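Local coordinates for uncharacterized protein HtdX (Mycobacterium tuberculosis, PDB 4OOB), which catalyses the reversible hydration of trans-2-enoyl-CoA thioesters to (3R)-3-hydroxyacyl-CoA, over a broad range of chain lengths and with a preference for C8 to C12 substrates, at residues Tyr43-Thr48 and Thr123-Gln128; Met53-Gly58 and Val89-Glu94; Arg79-Thr84 and Thr109-Gly114. All blocks are in the same frame, centred on the assembly; numbering follows the deposited sequence.

Contact 1 of 3, residues Tyr43-Thr48 and Thr123-Gln128; sequences YPFALT and TTFLHQ
Phe45 reaches from near the start of helix 43-57 to Thr123 and Phe125 on strand 116-128. This is the hotdog fold, in which an antiparallel sheet wraps round a long helix. The CB of Phe45 points toward the strand. CG lies anti to the backbone N (chi1 -180°), which carries the ring toward strand 116-128. Phe45 CD1 and CE1 both meet Thr123 OG1, at 4.0 and 3.8 Å. The hydroxyl oxygen sits at the ring edge, in the ring plane, and the two side chains cross at about a right angle. At the tip of the ring, Phe45 CZ meets Phe125 CZ at 4.5 Å, a loose apolar touch. Phe125 leaves its strand without aiming at the helix, and its ring end swings nearer.

All three residues are buried. The rings of Phe49 and His70 lie against Phe45 and Phe125 respectively, so the aromatic packing extends past this pair. Thr123 OG1 has a weak hydrogen bond to Asn73 ND2. Back on the helix, Pro44 O is gripped twice by Thr48, by its backbone N and by its hydroxyl. The Thr48 OG1 to Pro44 O bond is 2.8 Å long, with the donor tilted 16° from the carbonyl plane.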
loop_
_atom_site.group_PDB
_atom_site.type_symbol
_atom_site.label_atom_id
_atom_site.label_comp_id
_atom_site.label_asym_id
_atom_site.label_seq_id
_atom_site.Cartn_x
_atom_site.Cartn_y
_atom_site.Cartn_z
ATOM N N TYR A 43 8.606 1.215 0.975
ATOM C CA TYR A 43 8.732 2.474 1.688
ATOM C C TYR A 43 8.505 3.709 0.786
ATOM O O TYR A 43 7.977 4.716 1.247
ATOM C CB TYR A 43 10.078 2.573 2.442
ATOM C CG TYR A 43 10.311 3.976 2.949
ATOM C CD1 TYR A 43 9.677 4.404 4.086
ATOM C CD2 TYR A 43 11.109 4.884 2.259
ATOM C CE1 TYR A 43 9.821 5.687 4.535
ATOM C CE2 TYR A 43 11.269 6.172 2.715
ATOM C CZ TYR A 43 10.593 6.566 3.846
ATOM O OH TYR A 43 10.682 7.840 4.375
ATOM N N PRO A 44 8.917 3.628 -0.498
ATOM C CA PRO A 44 8.743 4.797 -1.345
ATOM C C PRO A 44 7.283 5.108 -1.616
ATOM O O PRO A 44 6.986 6.212 -2.071
ATOM C CB PRO A 44 9.495 4.432 -2.639
ATOM C CG PRO A 44 10.504 3.457 -2.187
ATOM C CD PRO A 44 9.851 2.654 -1.102
ATOM N N PHE A 45 6.379 4.188 -1.287
ATOM C CA PHE A 45 4.985 4.560 -1.246
ATOM C C PHE A 45 4.781 5.682 -0.230
ATOM O O PHE A 45 4.155 6.704 -0.544
ATOM C CB PHE A 45 4.033 3.378 -0.939
ATOM C CG PHE A 45 2.581 3.780 -0.907
ATOM C CD1 PHE A 45 1.758 3.622 -2.030
ATOM C CD2 PHE A 45 2.020 4.305 0.228
ATOM C CE1 PHE A 45 0.418 3.996 -2.005
ATOM C CE2 PHE A 45 0.678 4.715 0.254
ATOM C CZ PHE A 45 -0.133 4.525 -0.850
ATOM N N ALA A 46 5.245 5.495 0.991
ATOM C CA ALA A 46 5.059 6.566 2.004
ATOM C C ALA A 46 5.787 7.848 1.608
ATOM O O ALA A 46 5.261 8.961 1.679
ATOM C CB ALA A 46 5.493 6.100 3.375
ATOM N N LEU A 47 7.001 7.694 1.130
ATOM C CA LEU A 47 7.815 8.848 0.813
ATOM C C LEU A 47 7.173 9.771 -0.243
ATOM O O LEU A 47 7.291 11.006 -0.164
ATOM C CB LEU A 47 9.159 8.345 0.291
ATOM C CG LEU A 47 10.241 9.359 -0.115
ATOM C CD1 LEU A 47 10.825 10.078 1.095
ATOM C CD2 LEU A 47 11.320 8.620 -0.895
ATOM N N THR A 48 6.577 9.156 -1.266
ATOM C CA THR A 48 6.027 9.880 -2.417
ATOM C C THR A 48 4.588 10.289 -2.228
ATOM O O THR A 48 4.101 11.128 -2.961
ATOM C CB THR A 48 6.169 9.076 -3.748
ATOM O OG1 THR A 48 5.433 7.860 -3.690
ATOM C CG2 THR A 48 7.645 8.742 -4.079
ATOM N N THR A 123 -0.600 2.525 -8.443
ATOM C CA THR A 123 -1.447 2.464 -7.318
ATOM C C THR A 123 -2.820 2.773 -7.884
ATOM O O THR A 123 -3.002 3.784 -8.576
ATOM C CB THR A 123 -1.112 3.602 -6.330
ATOM O OG1 THR A 123 0.163 3.348 -5.725
ATOM C CG2 THR A 123 -2.239 3.781 -5.263
ATOM N N THR A 124 -3.784 1.961 -7.529
ATOM C CA THR A 124 -5.109 2.191 -7.951
ATOM C C THR A 124 -5.945 2.415 -6.717
ATOM O O THR A 124 -6.029 1.562 -5.842
ATOM C CB THR A 124 -5.577 0.969 -8.764
ATOM O OG1 THR A 124 -4.768 0.898 -9.929
ATOM C CG2 THR A 124 -6.969 1.096 -9.212
ATOM N N PHE A 125 -6.554 3.584 -6.670
ATOM C CA PHE A 125 -7.543 3.925 -5.668
ATOM C C PHE A 125 -8.959 3.931 -6.269
ATOM O O PHE A 125 -9.162 4.317 -7.433
ATOM C CB PHE A 125 -7.216 5.291 -5.038
ATOM C CG PHE A 125 -6.253 5.210 -3.903
ATOM C CD1 PHE A 125 -6.629 4.634 -2.706
ATOM C CD2 PHE A 125 -4.987 5.734 -4.007
ATOM C CE1 PHE A 125 -5.745 4.570 -1.636
ATOM C CE2 PHE A 125 -4.095 5.644 -2.953
ATOM C CZ PHE A 125 -4.462 5.044 -1.779
ATOM N N LEU A 126 -9.894 3.419 -5.472
ATOM C CA LEU A 126 -11.348 3.490 -5.705
ATOM C C LEU A 126 -11.883 4.646 -4.859
ATOM O O LEU A 126 -11.768 4.650 -3.600
ATOM C CB LEU A 126 -12.068 2.185 -5.292
ATOM C CG LEU A 126 -13.612 2.156 -5.458
ATOM C CD1 LEU A 126 -14.030 2.088 -6.916
ATOM C CD2 LEU A 126 -14.239 1.013 -4.708
ATOM N N HIS A 127 -12.378 5.661 -5.553
ATOM C CA HIS A 127 -13.066 6.758 -4.911
ATOM C C HIS A 127 -14.554 6.500 -4.900
ATOM O O HIS A 127 -15.225 6.583 -5.923
ATOM C CB HIS A 127 -12.730 8.040 -5.624
ATOM C CG HIS A 127 -11.274 8.380 -5.542
ATOM N ND1 HIS A 127 -10.667 8.763 -4.363
ATOM C CD2 HIS A 127 -10.305 8.395 -6.483
ATOM C CE1 HIS A 127 -9.391 9.003 -4.583
ATOM N NE2 HIS A 127 -9.144 8.780 -5.858
ATOM N N GLN A 128 -15.077 6.195 -3.736
ATOM C CA GLN A 128 -16.458 5.767 -3.650
ATOM C C GLN A 128 -17.443 6.830 -4.133
ATOM O O GLN A 128 -17.275 8.065 -3.899
ATOM C CB GLN A 128 -16.830 5.370 -2.225
ATOM C CG GLN A 128 -15.835 4.527 -1.463
ATOM C CD GLN A 128 -16.463 3.832 -0.260
ATOM O OE1 GLN A 128 -15.928 3.860 0.867
ATOM N NE2 GLN A 128 -17.618 3.258 -0.475
#

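Contact 2 of 3, residues Met53-Gly58 and Val89-Glu94; sequences MSLVTG and VRVRAE
Val91 is the first residue of strand 89-94 to meet helix 53-57, and its partner is Leu55. The branch that touches is Val91 CG1, 3.6 Å from Leu55 CD2. It lies anti to the backbone N of Val91 (chi1 -177°), and the two side chains cross obliquely. Val91 also packs on Val52, earlier in the same helix. Arg92 follows. Its side chain points away from the helix, but its backbone does not: Arg92 CA is 3.7 Å from Leu55 CD2. The guanidinium is held by a salt bridge within the strand, Arg92 NH1 to Glu94 OE2 at 2.8 Å. Ala93 turns back toward the helix and offers Ala93 CB to Leu55 CD2 at 4.0 Å. One methyl of Leu55 thus rests on three successive residues.

The helix ends just beyond. Met53 O accepts from Thr57 N and Thr57 OG1, which reach it from opposite faces of the carbonyl plane. Gly58 then leaves the helix with positive phi (86°). The short helix and strand axes pass 8.6 Å apart at 48°. Here the last turn of helix 43-57 lies against the sheet, as expected for the central helix of a hotdog fold.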
loop_
_atom_site.group_PDB
_atom_site.type_symbol
_atom_site.label_atom_id
_atom_site.label_comp_id
_atom_site.label_asym_id
_atom_site.label_seq_id
_atom_site.Cartn_x
_atom_site.Cartn_y
_atom_site.Cartn_z
ATOM N N MET A 53 -0.867 12.846 -3.722
ATOM C CA MET A 53 -2.070 13.616 -3.375
ATOM C C MET A 53 -2.018 15.145 -3.651
ATOM O O MET A 53 -3.056 15.811 -3.615
ATOM C CB MET A 53 -2.374 13.386 -1.901
ATOM C CG MET A 53 -2.805 11.948 -1.573
ATOM S SD MET A 53 -4.362 11.602 -2.397
ATOM C CE MET A 53 -3.811 10.686 -3.798
ATOM N N SER A 54 -0.830 15.719 -3.884
ATOM C CA SER A 54 -0.770 17.098 -4.274
ATOM C C SER A 54 -1.157 17.172 -5.749
ATOM O O SER A 54 -1.599 18.184 -6.252
ATOM C CB SER A 54 0.619 17.686 -3.994
ATOM O OG SER A 54 1.444 17.487 -5.084
ATOM N N LEU A 55 -1.043 16.064 -6.451
ATOM C CA LEU A 55 -1.510 16.044 -7.811
ATOM C C LEU A 55 -3.037 16.060 -7.863
ATOM O O LEU A 55 -3.633 16.661 -8.756
ATOM C CB LEU A 55 -0.969 14.815 -8.533
ATOM C CG LEU A 55 -1.518 14.486 -9.926
ATOM C CD1 LEU A 55 -1.351 15.605 -10.941
ATOM C CD2 LEU A 55 -0.840 13.227 -10.444
ATOM N N VAL A 56 -3.695 15.377 -6.939
ATOM C CA VAL A 56 -5.153 15.321 -7.083
ATOM C C VAL A 56 -5.706 16.606 -6.484
ATOM O O VAL A 56 -6.642 17.204 -7.048
ATOM C CB VAL A 56 -5.842 14.041 -6.538
ATOM C CG1 VAL A 56 -4.873 12.905 -6.373
ATOM C CG2 VAL A 56 -6.628 14.299 -5.255
ATOM N N THR A 57 -5.084 17.069 -5.400
ATOM C CA THR A 57 -5.583 18.252 -4.704
ATOM C C THR A 57 -5.037 19.590 -5.189
ATOM O O THR A 57 -5.688 20.597 -5.023
ATOM C CB THR A 57 -5.380 18.146 -3.174
ATOM O OG1 THR A 57 -4.011 18.402 -2.833
ATOM C CG2 THR A 57 -5.856 16.734 -2.663
ATOM N N GLY A 58 -3.829 19.611 -5.743
ATOM C CA GLY A 58 -3.135 20.868 -6.029
ATOM C C GLY A 58 -2.339 21.427 -4.863
ATOM O O GLY A 58 -1.595 22.348 -5.055
ATOM N N VAL A 89 11.155 12.587 -8.242
ATOM C CA VAL A 89 9.820 12.011 -8.212
ATOM C C VAL A 89 8.973 12.615 -9.322
ATOM O O VAL A 89 8.880 13.815 -9.478
ATOM C CB VAL A 89 9.153 12.268 -6.840
ATOM C CG1 VAL A 89 7.765 11.671 -6.770
ATOM C CG2 VAL A 89 9.994 11.697 -5.728
ATOM N N ARG A 90 8.330 11.763 -10.093
ATOM C CA ARG A 90 7.324 12.209 -11.032
ATOM C C ARG A 90 6.095 11.333 -10.855
ATOM O O ARG A 90 6.231 10.135 -10.818
ATOM C CB ARG A 90 7.827 12.105 -12.475
ATOM C CG ARG A 90 6.916 12.790 -13.511
ATOM C CD ARG A 90 7.269 12.377 -14.946
ATOM N NE ARG A 90 8.567 11.730 -14.848
ATOM C CZ ARG A 90 8.882 10.487 -15.219
ATOM N NH1 ARG A 90 8.020 9.708 -15.923
ATOM N NH2 ARG A 90 10.130 10.065 -14.921
ATOM N N VAL A 91 4.915 11.949 -10.818
ATOM C CA VAL A 91 3.631 11.250 -10.622
ATOM C C VAL A 91 2.646 11.604 -11.715
ATOM O O VAL A 91 2.559 12.768 -12.120
ATOM C CB VAL A 91 2.921 11.712 -9.339
ATOM C CG1 VAL A 91 1.626 10.922 -9.124
ATOM C CG2 VAL A 91 3.836 11.621 -8.130
ATOM N N ARG A 92 1.853 10.644 -12.170
ATOM C CA ARG A 92 0.689 11.008 -12.969
ATOM C C ARG A 92 -0.522 10.135 -12.734
ATOM O O ARG A 92 -0.411 8.990 -12.254
ATOM C CB ARG A 92 1.048 11.129 -14.450
ATOM C CG ARG A 92 1.473 9.838 -15.110
ATOM C CD ARG A 92 0.420 9.248 -16.045
ATOM N NE ARG A 92 0.893 9.269 -17.418
ATOM C CZ ARG A 92 0.161 9.112 -18.523
ATOM N NH1 ARG A 92 -1.155 8.899 -18.496
ATOM N NH2 ARG A 92 0.795 9.177 -19.688
ATOM N N ALA A 93 -1.672 10.730 -13.053
ATOM C CA ALA A 93 -2.993 10.174 -12.883
ATOM C C ALA A 93 -3.632 9.842 -14.207
ATOM O O ALA A 93 -3.618 10.640 -15.104
ATOM C CB ALA A 93 -3.881 11.174 -12.157
ATOM N N GLU A 94 -4.268 8.695 -14.318
ATOM C CA GLU A 94 -4.728 8.236 -15.604
ATOM C C GLU A 94 -5.717 7.107 -15.391
ATOM O O GLU A 94 -5.839 6.554 -14.283
ATOM C CB GLU A 94 -3.503 7.764 -16.434
ATOM C CG GLU A 94 -3.192 6.256 -16.358
ATOM C CD GLU A 94 -1.760 5.842 -16.812
ATOM O OE1 GLU A 94 -1.522 4.650 -17.117
ATOM O OE2 GLU A 94 -0.849 6.693 -16.810
#

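Contact 3 of 3, residues Arg79-Thr84 and Thr109-Gly114; sequences RPIAVT and TNVSVG
Arg79 lays its guanidinium beside Val113, at the end of strand 102-113. The side chain has to fold to get there. CG stands between the backbone N and the carbonyl carbon (chi1 56°), and the chain bends again at chi2 and chi3. One face of the guanidinium is turned to the valine. Val113 CB lies 4.3 Å above the plane of the Arg79 guanidinium, offset toward the rim. Arg79 NH2 is the atom that comes nearest, at 4.1 Å from both Val113 CG1 and Val113 CG2. The two side chains cross at about a right angle. The charge itself is met elsewhere, because NH2 also forms a salt bridge with Asp85 OD2. Asp85 touches Val113 too, and it accepts a hydrogen bond from Ala82 N. One carboxylate thus ties the loop together while the arginine covers the valine.

Pro80 faces other loops, and packs on Gln38 and Asp210. The loop joins strand 69-77 to strand 86-99, two strands that are not neighbours in the hotdog sheet. Between them lie strands 102-113 and 116-128, so the connection has to pass across both.

Ile81 comes next and is buried. Its CB points toward strand 109-113. CG1 lies beside the backbone N (chi1 -66°), and the chain then extends to CD1. This methyl, Ile81 CD1, meets Val111 CG1 at 3.7 Å, and the two side chains also cross at about a right angle. Pro44 of helix 43-57 and Trp119 of strand 116-128 touch Ile81 as well. The isoleucine therefore sits between helix, sheet and loop. Its backbone pairs with Val39. Val83 makes a similar backbone link to Asn37, which holds this part of the loop against the chain that leads into helix 43-57.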
loop_
_atom_site.group_PDB
_atom_site.type_symbol
_atom_site.label_atom_id
_atom_site.label_comp_id
_atom_site.label_asym_id
_atom_site.label_seq_id
_atom_site.Cartn_x
_atom_site.Cartn_y
_atom_site.Cartn_z
ATOM N N ARG A 79 16.327 -1.118 -8.899
ATOM C CA ARG A 79 17.391 -1.255 -7.952
ATOM C C ARG A 79 17.017 -0.611 -6.643
ATOM O O ARG A 79 16.295 0.354 -6.625
ATOM C CB ARG A 79 18.696 -0.647 -8.484
ATOM C CG ARG A 79 18.633 0.813 -8.917
ATOM C CD ARG A 79 19.897 1.604 -8.514
ATOM N NE ARG A 79 19.655 2.318 -7.244
ATOM C CZ ARG A 79 20.513 3.107 -6.595
ATOM N NH1 ARG A 79 21.739 3.333 -7.052
ATOM N NH2 ARG A 79 20.128 3.675 -5.459
ATOM N N PRO A 80 17.549 -1.135 -5.542
ATOM C CA PRO A 80 17.314 -0.622 -4.210
ATOM C C PRO A 80 17.684 0.823 -4.054
ATOM O O PRO A 80 18.629 1.290 -4.644
ATOM C CB PRO A 80 18.256 -1.460 -3.320
ATOM C CG PRO A 80 18.530 -2.699 -4.097
ATOM C CD PRO A 80 18.442 -2.306 -5.538
ATOM N N ILE A 81 16.930 1.513 -3.236
ATOM C CA ILE A 81 17.181 2.907 -2.951
ATOM C C ILE A 81 17.838 3.001 -1.572
ATOM O O ILE A 81 17.354 2.426 -0.592
ATOM C CB ILE A 81 15.863 3.699 -2.962
ATOM C CG1 ILE A 81 15.279 3.723 -4.379
ATOM C CG2 ILE A 81 16.080 5.126 -2.466
ATOM C CD1 ILE A 81 13.842 4.184 -4.407
ATOM N N ALA A 82 18.965 3.700 -1.524
ATOM C CA ALA A 82 19.689 3.844 -0.295
ATOM C C ALA A 82 18.990 4.889 0.575
ATOM O O ALA A 82 18.367 5.829 0.103
ATOM C CB ALA A 82 21.161 4.197 -0.541
ATOM N N VAL A 83 19.041 4.650 1.868
ATOM C CA VAL A 83 18.640 5.620 2.850
ATOM C C VAL A 83 19.393 6.955 2.593
ATOM O O VAL A 83 18.865 8.036 2.823
ATOM C CB VAL A 83 18.929 4.977 4.210
ATOM C CG1 VAL A 83 19.023 5.983 5.330
ATOM C CG2 VAL A 83 17.862 3.942 4.494
ATOM N N THR A 84 20.613 6.869 2.066
ATOM C CA THR A 84 21.459 8.053 1.802
ATOM C C THR A 84 21.171 8.731 0.469
ATOM O O THR A 84 21.676 9.805 0.224
ATOM C CB THR A 84 22.957 7.697 1.837
ATOM O OG1 THR A 84 23.256 6.659 0.891
ATOM C CG2 THR A 84 23.352 7.198 3.205
ATOM N N THR A 109 3.789 6.427 -10.353
ATOM C CA THR A 109 4.912 7.138 -9.780
ATOM C C THR A 109 6.266 6.537 -10.228
ATOM O O THR A 109 6.476 5.300 -10.207
ATOM C CB THR A 109 4.801 7.175 -8.243
ATOM O OG1 THR A 109 3.623 7.878 -7.891
ATOM C CG2 THR A 109 5.924 7.918 -7.600
ATOM N N ASN A 110 7.151 7.452 -10.628
ATOM C CA ASN A 110 8.527 7.163 -11.026
ATOM C C ASN A 110 9.476 7.860 -10.045
ATOM O O ASN A 110 9.495 9.110 -9.947
ATOM C CB ASN A 110 8.802 7.659 -12.462
ATOM C CG ASN A 110 8.252 6.704 -13.530
ATOM O OD1 ASN A 110 8.915 5.747 -13.898
ATOM N ND2 ASN A 110 7.016 6.943 -13.999
ATOM N N VAL A 111 10.262 7.035 -9.345
ATOM C CA VAL A 111 11.249 7.488 -8.380
ATOM C C VAL A 111 12.662 7.243 -8.925
ATOM O O VAL A 111 13.071 6.103 -9.165
ATOM C CB VAL A 111 11.049 6.758 -7.042
ATOM C CG1 VAL A 111 12.193 7.044 -6.057
ATOM C CG2 VAL A 111 9.709 7.135 -6.434
ATOM N N SER A 112 13.399 8.331 -9.136
ATOM C CA SER A 112 14.718 8.267 -9.764
ATOM C C SER A 112 15.834 8.598 -8.795
ATOM O O SER A 112 15.655 9.392 -7.860
ATOM C CB SER A 112 14.806 9.245 -10.915
ATOM O OG SER A 112 13.949 8.794 -11.932
ATOM N N VAL A 113 16.961 7.951 -9.050
ATOM C CA VAL A 113 18.267 8.268 -8.488
ATOM C C VAL A 113 19.218 8.487 -9.665
ATOM O O VAL A 113 19.380 7.609 -10.543
ATOM C CB VAL A 113 18.791 7.138 -7.604
ATOM C CG1 VAL A 113 20.216 7.455 -7.119
ATOM C CG2 VAL A 113 17.846 6.933 -6.422
ATOM N N GLY A 114 19.812 9.677 -9.699
ATOM C CA GLY A 114 20.458 10.186 -10.905
ATOM C C GLY A 114 19.401 10.387 -11.960
ATOM O O GLY A 114 18.301 10.853 -11.667
#

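Contacts 1 and 2 both set helix 43-57 against the sheet, one near its start and the other at its last turn. Contact 1 is fully buried, its centre about 6 Å from the centre of the chain, and sets an aromatic ring against a threonine hydroxyl and a second ring. Contact 2 is partly buried, joined by aliphatic side chains, of which Val91 alone is buried. Contact 3 is also partly buried, with Ile81 and Val111 buried and Arg79 exposed. It pins a loop to a strand and adds a charged group. Strands 86-99, 102-113 and 116-128 are successive neighbours. Thr48 links the three: Thr48 CG2 lies 4.0 Å from Val89 CG1 and 3.5 Å from Val111 CG2.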